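PDB 4HRO: small archaeal modifier protein 1 from Haloferax volcanii DS2, which is attached as a ubiquitin-like tag to lysines of target proteins and also serves as a sulfur carrier in molybdenum cofactor biosynthesis. Local coordinates for residues Met4-Phe9 and Asp79-Phe84. Numbering follows the deposited sequence.
Sequences MEWKLF and DELALF. With CA (calcium ion), chain C.
E5 and K7 of 4-9 exchange four backbone hydrogen bonds with 79-84, joining the two as parallel strands. E5 N donates to D79 O, E5 O receives L81 N at 2.9 Å, K7 N reaches L81 O at 2.8 Å, and K7 O takes L83 N. Two CA-H...O contacts, from W6 CA to L81 O and from A82 CA to K7 O, supplement them.

Apolar packing fills the face bearing W6, L8, L81 and L83. With CG beside the backbone N (chi1 -77°), the W6 indole swings across to 79-84, and L81 CB sits over one face of its six-membered ring, 3.6 Å from the centroid, in a CH-pi contact. L81 CD1 lies 3.6 Å from W6 CE2 and also meets M4 SD, while W6 CZ3 touches L83 CB. Were W6 an alanine, L81 CB and CD1 would probably lose their aromatic platform and a gap would open beside L83.

On the other face, F9 and F84 form an offset stack, centroids 4.1 Å apart and planes at 11°, with F84 CE1 over the centre of the F9 ring. E80 chelates a calcium ion through OE1 and OE2.

These are the central strands of the beta-grasp sheet: 20-25 flanks 2-8, 61-64 flanks 80-84, and helix 31-41 packs L35 and L38 against W6.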
loop_
_atom_site.group_PDB
_atom_site.type_symbol
_atom_site.label_atom_id
_atom_site.label_comp_id
_atom_site.label_asym_id
_atom_site.label_seq_id
_atom_site.Cartn_x
_atom_site.Cartn_y
_atom_site.Cartn_z
ATOM N N MET A 4 4.086 8.199 6.573
ATOM C CA MET A 4 2.901 8.349 5.736
ATOM C C MET A 4 1.884 7.313 6.181
ATOM O O MET A 4 2.146 6.544 7.107
ATOM C CB MET A 4 3.279 8.239 4.247
ATOM C CG MET A 4 3.951 6.927 3.867
ATOM S SD MET A 4 4.861 6.971 2.298
ATOM C CE MET A 4 6.192 8.087 2.746
ATOM N N GLU A 5 0.739 7.261 5.518
ATOM C CA GLU A 5 -0.337 6.413 5.994
ATOM C C GLU A 5 -1.107 5.811 4.840
ATOM O O GLU A 5 -1.423 6.521 3.875
ATOM C CB GLU A 5 -1.259 7.219 6.901
ATOM C CG GLU A 5 -2.235 6.400 7.712
ATOM C CD GLU A 5 -2.922 7.229 8.771
ATOM O OE1 GLU A 5 -3.095 8.448 8.572
ATOM O OE2 GLU A 5 -3.298 6.662 9.806
ATOM N N TRP A 6 -1.398 4.512 4.962
ATOM C CA TRP A 6 -2.246 3.781 4.040
ATOM C C TRP A 6 -3.674 3.752 4.565
ATOM O O TRP A 6 -3.907 3.516 5.765
ATOM C CB TRP A 6 -1.769 2.332 3.919
ATOM C CG TRP A 6 -0.564 2.155 3.065
ATOM C CD1 TRP A 6 0.733 2.095 3.473
ATOM C CD2 TRP A 6 -0.550 2.015 1.647
ATOM N NE1 TRP A 6 1.566 1.921 2.385
ATOM C CE2 TRP A 6 0.796 1.871 1.252
ATOM C CE3 TRP A 6 -1.545 2.016 0.660
ATOM C CZ2 TRP A 6 1.169 1.725 -0.084
ATOM C CZ3 TRP A 6 -1.172 1.870 -0.661
ATOM C CH2 TRP A 6 0.166 1.729 -1.020
ATOM N N LYS A 7 -4.626 3.925 3.654
ATOM C CA LYS A 7 -6.011 3.557 3.881
ATOM C C LYS A 7 -6.330 2.296 3.118
ATOM O O LYS A 7 -5.911 2.126 1.966
ATOM C CB LYS A 7 -6.948 4.680 3.462
ATOM C CG LYS A 7 -7.152 5.668 4.589
ATOM C CD LYS A 7 -8.168 6.711 4.239
ATOM C CE LYS A 7 -8.724 7.360 5.483
ATOM N NZ LYS A 7 -9.610 8.474 5.124
ATOM N N LEU A 8 -7.053 1.407 3.800
ATOM C CA LEU A 8 -7.447 0.107 3.273
ATOM C C LEU A 8 -8.967 -0.005 3.287
ATOM O O LEU A 8 -9.636 0.600 4.120
ATOM C CB LEU A 8 -6.890 -1.005 4.161
ATOM C CG LEU A 8 -5.380 -1.017 4.387
ATOM C CD1 LEU A 8 -5.023 -2.157 5.355
ATOM C CD2 LEU A 8 -4.602 -1.080 3.109
ATOM N N PHE A 9 -9.496 -0.834 2.388
ATOM C CA PHE A 9 -10.927 -0.945 2.151
ATOM C C PHE A 9 -11.343 -2.393 2.044
ATOM O O PHE A 9 -10.561 -3.262 1.632
ATOM C CB PHE A 9 -11.314 -0.143 0.899
ATOM C CG PHE A 9 -10.987 1.300 1.041
ATOM C CD1 PHE A 9 -11.909 2.170 1.592
ATOM C CD2 PHE A 9 -9.734 1.769 0.735
ATOM C CE1 PHE A 9 -11.591 3.495 1.802
ATOM C CE2 PHE A 9 -9.406 3.098 0.946
ATOM C CZ PHE A 9 -10.322 3.952 1.490
ATOM N N ASP A 79 2.294 11.686 2.975
ATOM C CA ASP A 79 1.467 11.152 1.902
ATOM C C ASP A 79 0.275 10.369 2.459
ATOM O O ASP A 79 0.351 9.729 3.515
ATOM C CB ASP A 79 2.254 10.214 0.984
ATOM C CG ASP A 79 3.020 10.912 -0.109
ATOM O OD1 ASP A 79 2.896 12.132 -0.307
ATOM O OD2 ASP A 79 3.762 10.178 -0.796
ATOM N N GLU A 80 -0.813 10.429 1.705
ATOM C CA GLU A 80 -2.027 9.676 1.914
ATOM C C GLU A 80 -2.108 8.644 0.799
ATOM O O GLU A 80 -2.437 8.975 -0.355
ATOM C CB GLU A 80 -3.229 10.624 1.869
ATOM C CG GLU A 80 -3.171 11.620 3.006
ATOM C CD GLU A 80 -4.190 12.733 2.923
ATOM O OE1 GLU A 80 -4.826 12.950 1.888
ATOM O OE2 GLU A 80 -4.372 13.469 3.900
ATOM N N LEU A 81 -1.779 7.400 1.126
ATOM C CA LEU A 81 -1.786 6.304 0.164
ATOM C C LEU A 81 -3.052 5.504 0.379
ATOM O O LEU A 81 -3.510 5.353 1.510
ATOM C CB LEU A 81 -0.540 5.422 0.367
ATOM C CG LEU A 81 0.799 6.179 0.353
ATOM C CD1 LEU A 81 1.952 5.197 0.597
ATOM C CD2 LEU A 81 1.007 6.980 -0.913
ATOM N N ALA A 82 -3.623 4.969 -0.687
ATOM C CA ALA A 82 -4.859 4.184 -0.590
ATOM C C ALA A 82 -4.739 2.922 -1.416
ATOM O O ALA A 82 -4.178 2.936 -2.525
ATOM C CB ALA A 82 -6.077 4.992 -1.024
ATOM N N LEU A 83 -5.288 1.837 -0.890
ATOM C CA LEU A 83 -5.245 0.545 -1.526
ATOM C C LEU A 83 -6.660 -0.004 -1.611
ATOM O O LEU A 83 -7.274 -0.343 -0.575
ATOM C CB LEU A 83 -4.360 -0.394 -0.712
ATOM C CG LEU A 83 -3.968 -1.716 -1.361
ATOM C CD1 LEU A 83 -3.123 -1.489 -2.587
ATOM C CD2 LEU A 83 -3.215 -2.601 -0.386
ATOM N N PHE A 84 -7.180 -0.092 -2.835
ATOM C CA PHE A 84 -8.511 -0.629 -3.073
ATOM C C PHE A 84 -8.403 -1.964 -3.776
ATOM O O PHE A 84 -7.667 -2.103 -4.747
ATOM C CB PHE A 84 -9.342 0.306 -3.970
ATOM C CG PHE A 84 -9.741 1.600 -3.327
ATOM C CD1 PHE A 84 -10.916 1.686 -2.617
ATOM C CD2 PHE A 84 -8.982 2.742 -3.483
ATOM C CE1 PHE A 84 -11.315 2.873 -2.045
ATOM C CE2 PHE A 84 -9.375 3.929 -2.907
ATOM C CZ PHE A 84 -10.544 3.991 -2.194
HETATM CA CA CA C . -6.051 14.871 2.956
HETATM O O HOH W 1 -6.396 15.428 0.655
#